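Local coordinates for protein ornithine carbamoyltransferase (Giardia intestinalis, PDB 3GRF) that probably transfers the carbamoyl group of carbamoyl phosphate to ornithine, giving citrulline, or runs that reaction in reverse in the parasite's arginine degradation pathway, at residues Lys19-Leu24 with Cys182-Met187; Lys33-Tyr38 with Met66-Gly71; Ala40-Lys45 with Phe320-Cys325; Val139-Thr144 with Tyr176-Gly181. One frame throughout, in Å; residues are numbered along the deposited sequence.

Interaction 1 of 4, residues Lys19-Leu24 with Cys182-Met187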
loop_
_atom_site.group_PDB
_atom_site.type_symbol
_atom_site.label_atom_id
_atom_site.label_comp_id
_atom_site.label_asym_id
_atom_site.label_seq_id
_atom_site.Cartn_x
_atom_site.Cartn_y
_atom_site.Cartn_z
ATOM N N LYS A 19 4.489 -14.485 -31.530
ATOM C CA LYS A 19 3.040 -14.442 -31.493
ATOM C C LYS A 19 2.524 -14.080 -30.098
ATOM O O LYS A 19 1.468 -13.474 -29.967
ATOM C CB LYS A 19 2.463 -15.787 -31.907
ATOM C CG LYS A 19 0.954 -15.836 -31.945
ATOM C CD LYS A 19 0.455 -16.327 -33.318
ATOM C CE LYS A 19 -1.035 -15.897 -33.603
ATOM N NZ LYS A 19 -1.592 -16.663 -34.789
ATOM N N GLU A 20 3.251 -14.484 -29.062
ATOM C CA GLU A 20 2.896 -14.097 -27.709
ATOM C C GLU A 20 3.039 -12.609 -27.508
ATOM O O GLU A 20 2.210 -12.000 -26.855
ATOM C CB GLU A 20 3.746 -14.851 -26.679
ATOM C CG GLU A 20 3.360 -16.306 -26.620
ATOM C CD GLU A 20 4.258 -17.108 -25.745
ATOM O OE1 GLU A 20 5.450 -16.733 -25.554
ATOM O OE2 GLU A 20 3.753 -18.123 -25.223
ATOM N N LEU A 21 4.100 -12.023 -28.061
ATOM C CA LEU A 21 4.289 -10.569 -27.973
ATOM C C LEU A 21 3.200 -9.830 -28.725
ATOM O O LEU A 21 2.703 -8.838 -28.246
ATOM C CB LEU A 21 5.661 -10.173 -28.524
ATOM C CG LEU A 21 5.942 -8.680 -28.619
ATOM C CD1 LEU A 21 5.327 -7.976 -27.372
ATOM C CD2 LEU A 21 7.499 -8.369 -28.790
ATOM N N ALA A 22 2.811 -10.339 -29.900
ATOM C CA ALA A 22 1.735 -9.745 -30.701
ATOM C C ALA A 22 0.354 -9.924 -30.089
ATOM O O ALA A 22 -0.493 -9.059 -30.238
ATOM C CB ALA A 22 1.764 -10.320 -32.105
ATOM N N TYR A 23 0.126 -11.058 -29.425
ATOM C CA TYR A 23 -1.076 -11.271 -28.621
ATOM C C TYR A 23 -1.146 -10.285 -27.442
ATOM O O TYR A 23 -2.180 -9.706 -27.168
ATOM C CB TYR A 23 -1.122 -12.723 -28.125
ATOM C CG TYR A 23 -2.204 -12.967 -27.102
ATOM C CD1 TYR A 23 -3.499 -13.294 -27.484
ATOM C CD2 TYR A 23 -1.931 -12.855 -25.763
ATOM C CE1 TYR A 23 -4.497 -13.499 -26.521
ATOM C CE2 TYR A 23 -2.896 -13.068 -24.816
ATOM C CZ TYR A 23 -4.170 -13.364 -25.198
ATOM O OH TYR A 23 -5.087 -13.570 -24.212
ATOM N N LEU A 24 -0.030 -10.066 -26.757
ATOM C CA LEU A 24 -0.024 -9.170 -25.582
ATOM C C LEU A 24 -0.360 -7.749 -25.980
ATOM O O LEU A 24 -1.117 -7.070 -25.273
ATOM C CB LEU A 24 1.311 -9.233 -24.875
ATOM C CG LEU A 24 1.295 -9.864 -23.471
ATOM C CD1 LEU A 24 0.060 -10.711 -23.214
ATOM C CD2 LEU A 24 2.524 -10.657 -23.307
ATOM N N CYS A 182 12.032 -5.622 -31.571
ATOM C CA CYS A 182 12.127 -5.433 -33.006
ATOM C C CYS A 182 12.448 -6.774 -33.675
ATOM O O CYS A 182 11.832 -7.135 -34.641
ATOM C CB CYS A 182 13.271 -4.479 -33.365
ATOM S SG CYS A 182 13.046 -2.733 -33.174
ATOM N N ALA A 183 13.473 -7.471 -33.214
ATOM C CA ALA A 183 13.834 -8.747 -33.826
ATOM C C ALA A 183 12.632 -9.687 -33.867
ATOM O O ALA A 183 12.402 -10.345 -34.868
ATOM C CB ALA A 183 14.906 -9.373 -33.039
ATOM N N LEU A 184 11.927 -9.762 -32.728
ATOM C CA LEU A 184 10.750 -10.607 -32.474
ATOM C C LEU A 184 9.625 -10.248 -33.445
ATOM O O LEU A 184 8.960 -11.121 -33.991
ATOM C CB LEU A 184 10.254 -10.388 -31.003
ATOM C CG LEU A 184 10.082 -11.561 -30.020
ATOM C CD1 LEU A 184 10.967 -12.740 -30.395
ATOM C CD2 LEU A 184 10.388 -11.112 -28.599
ATOM N N LEU A 185 9.455 -8.925 -33.632
ATOM C CA LEU A 185 8.371 -8.399 -34.462
ATOM C C LEU A 185 8.746 -8.216 -35.944
ATOM O O LEU A 185 7.875 -7.967 -36.769
ATOM C CB LEU A 185 7.774 -7.102 -33.843
ATOM C CG LEU A 185 7.016 -7.327 -32.515
ATOM C CD1 LEU A 185 6.769 -5.983 -31.866
ATOM C CD2 LEU A 185 5.603 -8.033 -32.707
ATOM N N GLY A 186 10.030 -8.371 -36.271
ATOM C CA GLY A 186 10.472 -8.373 -37.659
ATOM C C GLY A 186 10.645 -6.970 -38.189
ATOM O O GLY A 186 10.410 -6.698 -39.377
ATOM N N MET A 187 11.102 -6.079 -37.310
ATOM C CA MET A 187 11.350 -4.698 -37.671
ATOM C C MET A 187 12.803 -4.471 -38.009
ATOM O O MET A 187 13.721 -5.114 -37.467
ATOM C CB MET A 187 10.924 -3.764 -36.513
ATOM C CG MET A 187 9.435 -3.772 -36.260
ATOM S SD MET A 187 8.854 -3.218 -34.661
ATOM C CE MET A 187 9.090 -1.443 -34.917
#

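Interaction 2 of 4, residues Lys33-Tyr38 with Met66-Gly71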
loop_
_atom_site.group_PDB
_atom_site.type_symbol
_atom_site.label_atom_id
_atom_site.label_comp_id
_atom_site.label_asym_id
_atom_site.label_seq_id
_atom_site.Cartn_x
_atom_site.Cartn_y
_atom_site.Cartn_z
ATOM N N LYS A 33 -9.381 -0.084 -24.719
ATOM C CA LYS A 33 -10.637 0.305 -25.329
ATOM C C LYS A 33 -11.852 -0.218 -24.634
ATOM O O LYS A 33 -12.861 0.475 -24.571
ATOM C CB LYS A 33 -10.675 -0.256 -26.727
ATOM C CG LYS A 33 -11.142 0.783 -27.711
ATOM C CD LYS A 33 -11.192 0.212 -29.069
ATOM C CE LYS A 33 -12.642 -0.002 -29.484
ATOM N NZ LYS A 33 -12.632 -0.186 -30.947
ATOM N N ASN A 34 -11.749 -1.432 -24.098
ATOM C CA ASN A 34 -12.876 -2.123 -23.478
ATOM C C ASN A 34 -12.558 -2.628 -22.060
ATOM O O ASN A 34 -12.551 -3.840 -21.794
ATOM C CB ASN A 34 -13.289 -3.287 -24.388
ATOM C CG ASN A 34 -13.632 -2.844 -25.803
ATOM O OD1 ASN A 34 -14.645 -2.191 -26.030
ATOM N ND2 ASN A 34 -12.812 -3.233 -26.766
ATOM N N PRO A 35 -12.229 -1.706 -21.138
ATOM C CA PRO A 35 -11.816 -2.164 -19.831
ATOM C C PRO A 35 -12.944 -2.909 -19.080
ATOM O O PRO A 35 -12.690 -3.788 -18.257
ATOM C CB PRO A 35 -11.419 -0.864 -19.141
ATOM C CG PRO A 35 -12.156 0.208 -19.858
ATOM C CD PRO A 35 -12.204 -0.238 -21.239
ATOM N N ALA A 36 -14.199 -2.600 -19.391
ATOM C CA ALA A 36 -15.274 -3.203 -18.681
ATOM C C ALA A 36 -15.245 -4.720 -18.775
ATOM O O ALA A 36 -15.849 -5.398 -17.954
ATOM C CB ALA A 36 -16.601 -2.657 -19.219
ATOM N N LYS A 37 -14.604 -5.274 -19.797
ATOM C CA LYS A 37 -14.580 -6.729 -19.993
ATOM C C LYS A 37 -13.642 -7.461 -19.015
ATOM O O LYS A 37 -13.788 -8.652 -18.758
ATOM C CB LYS A 37 -14.117 -7.039 -21.412
ATOM C CG LYS A 37 -15.202 -6.947 -22.461
ATOM C CD LYS A 37 -14.612 -6.884 -23.882
ATOM C CE LYS A 37 -13.622 -8.024 -24.153
ATOM N NZ LYS A 37 -14.171 -9.429 -23.951
ATOM N N TYR A 38 -12.642 -6.747 -18.514
ATOM C CA TYR A 38 -11.511 -7.347 -17.812
ATOM C C TYR A 38 -11.559 -7.131 -16.301
ATOM O O TYR A 38 -10.601 -7.374 -15.554
ATOM C CB TYR A 38 -10.247 -6.729 -18.377
ATOM C CG TYR A 38 -10.095 -7.056 -19.823
ATOM C CD1 TYR A 38 -10.563 -6.187 -20.827
ATOM C CD2 TYR A 38 -9.526 -8.262 -20.187
ATOM C CE1 TYR A 38 -10.418 -6.523 -22.154
ATOM C CE2 TYR A 38 -9.381 -8.600 -21.490
ATOM C CZ TYR A 38 -9.807 -7.735 -22.474
ATOM O OH TYR A 38 -9.598 -8.145 -23.774
ATOM N N MET A 66 -3.713 -3.800 -11.459
ATOM C CA MET A 66 -4.362 -4.856 -10.671
ATOM C C MET A 66 -5.728 -4.463 -10.239
ATOM O O MET A 66 -6.634 -5.278 -10.288
ATOM C CB MET A 66 -3.529 -5.296 -9.459
ATOM C CG MET A 66 -2.201 -5.998 -9.797
ATOM S SD MET A 66 -2.372 -7.611 -10.613
ATOM C CE MET A 66 -3.206 -8.489 -9.318
ATOM N N THR A 67 -5.903 -3.215 -9.815
ATOM C CA THR A 67 -7.253 -2.706 -9.461
ATOM C C THR A 67 -8.203 -2.828 -10.636
ATOM O O THR A 67 -9.385 -3.180 -10.480
ATOM C CB THR A 67 -7.170 -1.245 -9.006
ATOM O OG1 THR A 67 -6.256 -1.175 -7.900
ATOM C CG2 THR A 67 -8.544 -0.705 -8.563
ATOM N N ARG A 68 -7.706 -2.551 -11.831
ATOM C CA ARG A 68 -8.578 -2.582 -13.031
ATOM C C ARG A 68 -9.036 -3.966 -13.439
ATOM O O ARG A 68 -10.022 -4.119 -14.160
ATOM C CB ARG A 68 -7.911 -1.864 -14.188
ATOM C CG ARG A 68 -7.977 -0.350 -13.993
ATOM C CD ARG A 68 -7.149 0.377 -15.021
ATOM N NE ARG A 68 -7.801 0.489 -16.332
ATOM C CZ ARG A 68 -8.461 1.558 -16.777
ATOM N NH1 ARG A 68 -8.608 2.617 -16.003
ATOM N NH2 ARG A 68 -9.001 1.556 -18.004
ATOM N N LEU A 69 -8.262 -4.958 -12.987
ATOM C CA LEU A 69 -8.446 -6.377 -13.242
ATOM C C LEU A 69 -9.172 -6.953 -12.054
ATOM O O LEU A 69 -9.658 -8.058 -12.131
ATOM C CB LEU A 69 -7.080 -7.042 -13.385
ATOM C CG LEU A 69 -6.414 -7.436 -14.702
ATOM C CD1 LEU A 69 -7.106 -6.993 -15.951
ATOM C CD2 LEU A 69 -4.966 -6.976 -14.685
ATOM N N GLY A 70 -9.205 -6.203 -10.944
ATOM C CA GLY A 70 -10.043 -6.507 -9.773
ATOM C C GLY A 70 -9.317 -7.179 -8.634
ATOM O O GLY A 70 -9.945 -7.767 -7.741
ATOM N N GLY A 71 -7.993 -7.094 -8.671
ATOM C CA GLY A 71 -7.140 -7.785 -7.724
ATOM C C GLY A 71 -6.386 -6.681 -7.004
ATOM O O GLY A 71 -6.902 -5.557 -6.883
HETATM O O HOH W 1 -10.892 -2.743 -16.310
#

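Interaction 3 of 4, residues Ala40-Lys45 with Phe320-Cys325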
loop_
_atom_site.group_PDB
_atom_site.type_symbol
_atom_site.label_atom_id
_atom_site.label_comp_id
_atom_site.label_asym_id
_atom_site.label_seq_id
_atom_site.Cartn_x
_atom_site.Cartn_y
_atom_site.Cartn_z
ATOM N N ALA A 40 -12.814 -8.455 -13.715
ATOM C CA ALA A 40 -12.806 -9.508 -12.701
ATOM C C ALA A 40 -11.754 -10.571 -13.027
ATOM O O ALA A 40 -11.728 -11.651 -12.427
ATOM C CB ALA A 40 -14.177 -10.118 -12.577
ATOM N N ARG A 41 -10.870 -10.248 -13.967
ATOM C CA ARG A 41 -9.800 -11.165 -14.403
ATOM C C ARG A 41 -8.822 -11.566 -13.286
ATOM O O ARG A 41 -8.421 -12.737 -13.205
ATOM C CB ARG A 41 -9.053 -10.578 -15.610
ATOM C CG ARG A 41 -9.844 -10.558 -16.950
ATOM C CD ARG A 41 -10.213 -11.977 -17.469
ATOM N NE ARG A 41 -9.013 -12.684 -17.920
ATOM C CZ ARG A 41 -8.968 -13.879 -18.510
ATOM N NH1 ARG A 41 -10.057 -14.589 -18.743
ATOM N NH2 ARG A 41 -7.793 -14.354 -18.887
ATOM N N ALA A 42 -8.484 -10.628 -12.395
ATOM C CA ALA A 42 -7.640 -10.931 -11.213
ATOM C C ALA A 42 -8.377 -10.794 -9.892
ATOM O O ALA A 42 -7.756 -10.533 -8.871
ATOM C CB ALA A 42 -6.367 -9.987 -11.191
ATOM N N ALA A 43 -9.692 -10.956 -9.887
ATOM C CA ALA A 43 -10.446 -10.831 -8.662
ATOM C C ALA A 43 -9.796 -11.724 -7.612
ATOM O O ALA A 43 -9.480 -12.872 -7.909
ATOM C CB ALA A 43 -11.911 -11.267 -8.896
ATOM N N ASN A 44 -9.598 -11.186 -6.391
ATOM C CA ASN A 44 -9.009 -11.904 -5.236
ATOM C C ASN A 44 -7.576 -12.378 -5.364
ATOM O O ASN A 44 -7.067 -13.179 -4.530
ATOM C CB ASN A 44 -9.883 -13.057 -4.774
ATOM C CG ASN A 44 -11.274 -12.608 -4.426
ATOM O OD1 ASN A 44 -11.502 -12.020 -3.375
ATOM N ND2 ASN A 44 -12.197 -12.812 -5.344
ATOM N N LYS A 45 -6.925 -11.929 -6.426
ATOM C CA LYS A 45 -5.583 -12.429 -6.718
ATOM C C LYS A 45 -4.664 -11.296 -6.423
ATOM O O LYS A 45 -5.089 -10.141 -6.552
ATOM C CB LYS A 45 -5.458 -12.888 -8.174
ATOM C CG LYS A 45 -6.152 -14.253 -8.408
ATOM C CD LYS A 45 -6.300 -14.549 -9.892
ATOM C CE LYS A 45 -7.059 -15.862 -10.119
ATOM N NZ LYS A 45 -6.127 -17.023 -10.075
ATOM N N PHE A 320 -1.992 -12.335 -18.608
ATOM C CA PHE A 320 -1.392 -13.449 -19.294
ATOM C C PHE A 320 -0.579 -14.337 -18.374
ATOM O O PHE A 320 -0.675 -15.536 -18.464
ATOM C CB PHE A 320 -0.500 -12.897 -20.397
ATOM C CG PHE A 320 0.036 -13.929 -21.339
ATOM C CD1 PHE A 320 -0.815 -14.617 -22.186
ATOM C CD2 PHE A 320 1.397 -14.148 -21.433
ATOM C CE1 PHE A 320 -0.310 -15.520 -23.092
ATOM C CE2 PHE A 320 1.902 -15.051 -22.334
ATOM C CZ PHE A 320 1.043 -15.734 -23.164
ATOM N N PHE A 321 0.272 -13.776 -17.513
ATOM C CA PHE A 321 1.098 -14.672 -16.673
ATOM C C PHE A 321 0.305 -15.294 -15.545
ATOM O O PHE A 321 0.631 -16.384 -15.077
ATOM C CB PHE A 321 2.401 -13.989 -16.188
ATOM C CG PHE A 321 3.495 -14.004 -17.245
ATOM C CD1 PHE A 321 4.436 -15.018 -17.275
ATOM C CD2 PHE A 321 3.508 -13.063 -18.262
ATOM C CE1 PHE A 321 5.420 -15.050 -18.258
ATOM C CE2 PHE A 321 4.476 -13.108 -19.267
ATOM C CZ PHE A 321 5.426 -14.112 -19.273
ATOM N N LEU A 322 -0.765 -14.605 -15.148
ATOM C CA LEU A 322 -1.715 -15.079 -14.154
ATOM C C LEU A 322 -2.406 -16.387 -14.661
ATOM O O LEU A 322 -2.703 -17.283 -13.860
ATOM C CB LEU A 322 -2.784 -14.010 -13.880
ATOM C CG LEU A 322 -2.900 -13.455 -12.435
ATOM C CD1 LEU A 322 -1.647 -13.788 -11.624
ATOM C CD2 LEU A 322 -3.142 -11.952 -12.474
ATOM N N HIS A 323 -2.663 -16.474 -15.971
ATOM C CA HIS A 323 -3.228 -17.643 -16.685
ATOM C C HIS A 323 -2.044 -18.287 -17.488
ATOM O O HIS A 323 -1.253 -19.035 -16.911
ATOM C CB HIS A 323 -4.505 -17.213 -17.455
ATOM C CG HIS A 323 -5.556 -16.316 -16.629
ATOM N ND1 HIS A 323 -5.261 -15.043 -16.169
ATOM C CD2 HIS A 323 -6.839 -16.575 -16.232
ATOM C CE1 HIS A 323 -6.309 -14.564 -15.514
ATOM N NE2 HIS A 323 -7.280 -15.463 -15.543
ATOM N N ASP A 324 -1.928 -17.981 -18.793
ATOM C CA ASP A 324 -0.783 -18.289 -19.705
ATOM C C ASP A 324 -1.189 -18.426 -21.140
ATOM O O ASP A 324 -0.332 -18.466 -22.021
ATOM C CB ASP A 324 0.031 -19.552 -19.452
ATOM C CG ASP A 324 1.235 -19.151 -18.549
ATOM O OD1 ASP A 324 1.082 -18.226 -17.741
ATOM O OD2 ASP A 324 2.293 -19.788 -18.675
ATOM N N CYS A 325 -2.447 -18.541 -21.419
ATOM C CA CYS A 325 -2.655 -18.854 -22.797
ATOM C C CYS A 325 -3.358 -17.875 -23.676
ATOM O O CYS A 325 -4.039 -16.935 -23.289
ATOM C CB CYS A 325 -3.332 -20.229 -22.891
ATOM S SG CYS A 325 -4.762 -20.439 -21.777
#

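Interaction 4 of 4, residues Val139-Thr144 with Tyr176-Gly181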
loop_
_atom_site.group_PDB
_atom_site.type_symbol
_atom_site.label_atom_id
_atom_site.label_comp_id
_atom_site.label_asym_id
_atom_site.label_seq_id
_atom_site.Cartn_x
_atom_site.Cartn_y
_atom_site.Cartn_z
ATOM N N VAL A 139 6.300 -4.089 -23.949
ATOM C CA VAL A 139 4.889 -4.262 -24.363
ATOM C C VAL A 139 4.185 -2.888 -24.513
ATOM O O VAL A 139 3.313 -2.717 -25.371
ATOM C CB VAL A 139 4.077 -5.088 -23.363
ATOM C CG1 VAL A 139 2.641 -5.370 -23.929
ATOM C CG2 VAL A 139 4.802 -6.363 -23.036
ATOM N N CYS A 140 4.601 -1.916 -23.692
ATOM C CA CYS A 140 4.068 -0.558 -23.705
ATOM C C CYS A 140 4.354 0.126 -25.004
ATOM O O CYS A 140 3.465 0.604 -25.692
ATOM C CB CYS A 140 4.730 0.267 -22.600
ATOM S SG CYS A 140 4.042 1.943 -22.566
ATOM N N ASP A 141 5.634 0.184 -25.336
ATOM C CA ASP A 141 6.127 0.870 -26.535
ATOM C C ASP A 141 5.653 0.285 -27.862
ATOM O O ASP A 141 5.139 0.997 -28.715
ATOM C CB ASP A 141 7.636 0.877 -26.466
ATOM C CG ASP A 141 8.148 1.675 -25.279
ATOM O OD1 ASP A 141 9.324 1.510 -24.866
ATOM O OD2 ASP A 141 7.353 2.477 -24.766
ATOM N N PHE A 142 5.757 -1.025 -28.032
ATOM C CA PHE A 142 5.260 -1.596 -29.283
ATOM C C PHE A 142 3.746 -1.491 -29.420
ATOM O O PHE A 142 3.228 -1.244 -30.505
ATOM C CB PHE A 142 5.789 -3.009 -29.477
ATOM C CG PHE A 142 7.266 -3.047 -29.599
ATOM C CD1 PHE A 142 8.054 -3.512 -28.539
ATOM C CD2 PHE A 142 7.894 -2.549 -30.745
ATOM C CE1 PHE A 142 9.412 -3.538 -28.646
ATOM C CE2 PHE A 142 9.300 -2.586 -30.862
ATOM C CZ PHE A 142 10.037 -3.073 -29.796
ATOM N N MET A 143 3.042 -1.619 -28.308
ATOM C CA MET A 143 1.627 -1.262 -28.272
ATOM C C MET A 143 1.340 0.187 -28.718
ATOM O O MET A 143 0.400 0.439 -29.482
ATOM C CB MET A 143 1.075 -1.519 -26.897
ATOM C CG MET A 143 -0.408 -1.077 -26.725
ATOM S SD MET A 143 -0.760 -0.470 -25.004
ATOM C CE MET A 143 -2.434 0.091 -25.272
ATOM N N THR A 144 2.142 1.133 -28.244
ATOM C CA THR A 144 2.017 2.543 -28.605
ATOM C C THR A 144 2.303 2.733 -30.089
ATOM O O THR A 144 1.593 3.482 -30.772
ATOM C CB THR A 144 3.003 3.429 -27.752
ATOM O OG1 THR A 144 2.706 3.274 -26.354
ATOM C CG2 THR A 144 2.932 4.912 -28.175
ATOM N N TYR A 176 18.769 -2.812 -25.323
ATOM C CA TYR A 176 18.743 -4.286 -25.395
ATOM C C TYR A 176 17.357 -4.819 -25.617
ATOM O O TYR A 176 17.125 -5.618 -26.515
ATOM C CB TYR A 176 19.305 -4.917 -24.123
ATOM C CG TYR A 176 20.774 -4.575 -23.886
ATOM C CD1 TYR A 176 21.401 -4.946 -22.710
ATOM C CD2 TYR A 176 21.513 -3.844 -24.842
ATOM C CE1 TYR A 176 22.754 -4.612 -22.464
ATOM C CE2 TYR A 176 22.895 -3.508 -24.616
ATOM C CZ TYR A 176 23.488 -3.901 -23.435
ATOM O OH TYR A 176 24.824 -3.575 -23.208
ATOM N N ASP A 177 16.426 -4.399 -24.787
ATOM C CA ASP A 177 15.081 -4.984 -24.895
ATOM C C ASP A 177 14.310 -4.472 -26.128
ATOM O O ASP A 177 13.464 -5.196 -26.660
ATOM C CB ASP A 177 14.310 -4.775 -23.564
ATOM C CG ASP A 177 13.788 -6.071 -22.949
ATOM O OD1 ASP A 177 14.073 -7.187 -23.426
ATOM O OD2 ASP A 177 13.058 -5.966 -21.959
ATOM N N LEU A 178 14.596 -3.232 -26.622
ATOM C CA LEU A 178 13.971 -2.687 -27.877
ATOM C C LEU A 178 14.494 -3.510 -29.064
ATOM O O LEU A 178 13.708 -3.897 -29.934
ATOM C CB LEU A 178 14.330 -1.196 -28.066
ATOM C CG LEU A 178 13.259 -0.087 -27.954
ATOM C CD1 LEU A 178 11.888 -0.657 -27.580
ATOM C CD2 LEU A 178 13.684 0.964 -26.925
ATOM N N MET A 179 15.803 -3.756 -29.096
ATOM C CA MET A 179 16.390 -4.585 -30.145
ATOM C C MET A 179 15.719 -5.951 -30.180
ATOM O O MET A 179 15.361 -6.441 -31.266
ATOM C CB MET A 179 17.885 -4.757 -29.907
ATOM C CG MET A 179 18.715 -3.449 -30.062
ATOM S SD MET A 179 20.354 -3.619 -29.286
ATOM C CE MET A 179 21.098 -4.899 -30.282
ATOM N N ARG A 180 15.546 -6.571 -29.008
ATOM C CA ARG A 180 14.818 -7.861 -28.920
ATOM C C ARG A 180 13.366 -7.770 -29.417
ATOM O O ARG A 180 12.894 -8.694 -30.083
ATOM C CB ARG A 180 14.838 -8.447 -27.495
ATOM C CG ARG A 180 16.231 -8.891 -26.924
ATOM C CD ARG A 180 16.139 -9.124 -25.405
ATOM N NE ARG A 180 17.469 -9.114 -24.722
ATOM C CZ ARG A 180 17.765 -8.414 -23.623
ATOM N NH1 ARG A 180 16.863 -7.622 -23.066
ATOM N NH2 ARG A 180 18.982 -8.473 -23.083
ATOM N N GLY A 181 12.635 -6.708 -29.039
ATOM C CA GLY A 181 11.231 -6.552 -29.476
ATOM C C GLY A 181 11.162 -6.448 -30.995
ATOM O O GLY A 181 10.358 -7.114 -31.634
#

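Interaction 1 of 4, residues Lys19-Leu24 with Cys182-Met187
Leu-21 and Leu-184 mark the closest approach of the two backbones, with Leu-21 CA 7.9 Å from Leu-184 CA. Residues 19-24 are helical throughout and belong to helix 18-33. Residues 182-185 are the last turn of helix 173-185. That helix closes in a Schellman motif: Met-187 N bonds to Cys-182 O, and Gly-186 N makes a weak bond to Ala-183 O. Gly-186 has the positive phi of the C-prime position.

The side-chain contact is wholly apolar and rests on three leucines. Leu-21 points at the other helix. Its CG lies anti to the backbone N (chi1 174°), which carries the CD2 methyl out between Leu-184 and Leu-185. Leu-21 CD2 lies 3.9 Å from Leu-185 CG and 4.0 Å from Leu-184 CD2. The Leu-185 side chain runs nearly perpendicular to that of Leu-21. Leu-185 also offers CD1, which is 4.0 Å from Leu-21 CD2.

The contact joins the two halves of the transcarbamoylase fold. Residues 19-24 belong to the carbamoyl phosphate-binding domain, and residues 182-187 to the ornithine-binding domain, whose parallel sheet has Rossmann-like topology.

All three leucines are buried. Leu-184 also packs on Ile-212 of helix 203-216, and Leu-185 on Phe-159 and on Phe-142 of helix 135-151. Cys-182 turns away from helix 18-33. Its SG forms a disulfide with Cys-189, near the start of strand 188-192, so the chain is covalently closed across the turn that follows the helix.

Interaction 2 of 4, residues Lys33-Tyr38 with Met66-Gly71
The ring of Pro-35 runs alongside the Arg-68 side chain, both heading in the same direction, where a short 3-10 turn after helix 18-33 meets the C-terminal end of helix 56-69. That end is a Schellman motif. Gly-70, at positive phi, is its C-prime residue, and Gly-71 N bonds to Met-66 O. The contact lies within the carbamoyl phosphate-binding half of the enzyme.

The Arg-68 chain bends at chi3 (79°), which brings its guanidinium beside the proline ring. The approach is oblique to the guanidinium plane. Arg-68 NH2 lies 3.6 Å from Pro-35 CB and 3.9 Å from Pro-35 CG. Arg-68 also packs on Leu-311 and Met-315 of helix 303-322.

The second pair is Tyr-38 and Leu-69. Tyr-38 CB lies 4.0 Å from Leu-69 CD1. The tyrosine ring leads away from the contact, over helix 18-33, where its OH is hydrogen-bonded to Asp-30.

The backbones meet here too. Leu-69 CA donates a CA-H...O contact to Tyr-38 O at 3.3 Å, with 159° at the hydrogen. One water bridges the two backbones. It donates to Pro-35 O at 2.8 Å and to Arg-68 O at 2.7 Å.

Interaction 3 of 4, residues Ala40-Lys45 with Phe320-Cys325
Arg-41 lays its guanidinium flat on the imidazole of His-323. The two planes are 14° apart and the centres 4.1 Å apart, so this is a parallel stack. Arg-41 NH2 sits over the centre of the ring, 3.5 Å above its plane. On the other partner, His-323 NE2 lies toward the rim of the guanidinium. Bends at chi2 (-63°) and chi3 (-70°) fold the arginine chain back toward the ring. The backbone oxygen of the same arginine meets the ring at its edge, with Arg-41 O 3.6 Å from His-323 CE1.

Asp-319, one turn back in helix 303-322 and outside the two segments, holds both partners. The Asp-319 carboxylate makes a salt bridge with Arg-41 NE, and Asp-319 O accepts a hydrogen bond from His-323 ND1. These bonds should limit rotation of the stacked groups. The aspartate probably also offsets the charge of Arg-41, which has Arg-27 close by.

Beside the stack is an apolar patch. Leu-322 points toward the loop, and its CD2 lies 4.0 Å from Ala-42 CB. The aliphatic chain of Lys-45 passes more loosely, with Lys-45 CD 4.4 Å from Leu-322 CG.

The contact lies largely at the surface. Residues 40-45 form two overlapping beta turns, type I from Ala-40 to Ala-43 and type II from Ala-42 to Lys-45, leading into strand 46-51. The C-terminal end of helix 303-322 thus packs back on the carbamoyl phosphate-binding domain, as in other transcarbamoylases.

Interaction 4 of 4, residues Val139-Thr144 with Tyr176-Gly181
Leu-178 and Gly-181 are the residues of helix 173-185 that receive Phe-142 of helix 135-151. The short helical segments cross at -50°, with their axes 10.8 Å apart at closest approach.

Tyr-176 begins the segment on the far side and packs on Val-205 of helix 203-216. Asp-177 comes next. Its OD1 takes a salt bridge from Arg-180 NH1 at 2.8 Å, met from above the carboxylate plane. Leu-178 is the first to touch the other helix. Its CD1 lies 3.8 Å from Phe-142 CZ and 4.3 Å from Asp-141 OD1. That carboxylate has polar partners of its own, as OD1 bonds to the Tyr-239 hydroxyl and OD2 to Gln-137. Met-179 turns away, toward helix 203-216. Arg-180 leads away too, and its NE forms a salt bridge with Glu-208.

Gly-181 closes the segment with a bare backbone against the ring. Phe-142 CE1 lies 3.6 Å from Gly-181 CA, and Phe-142 CZ is almost as near. With no side chain on Gly-181, the ring comes right up to the backbone. Phe-142 reaches across because its CG stands anti to the carbonyl carbon (chi1 -63°).

The contact is buried near the centre of the chain. It joins residues 139-144 of the carbamoyl phosphate-binding part to residues 176-181 of the ornithine-binding part. Helix 18-33 packs on Phe-142 through Ile-25, helix 303-322 covers Val-139 and Cys-140, and Tyr-239 comes from strand 237-240.

Interactions 1 and 4 are buried, and both use helix 173-185. Phe-142 of interaction 4 also packs on Leu-185 and Met-187 of interaction 1, so helices 18-33 and 135-151 meet helix 173-185 at adjoining places. Both contacts link the two halves of the enzyme and are mainly apolar across the interface. Interaction 2 is partly buried and interaction 3 lies at the surface; both are farther out, on the carbamoyl phosphate-binding half. They share the connection between helix 18-33 and strand 46-51, and a probable backbone hydrogen bond joins Leu-69 and Ala-42. Their chemistry is more polar: a bridging water in one, a stacked arginine in the other. Interaction 3 touches interaction 1 through Phe-320, which packs on Tyr-23 and Leu-24.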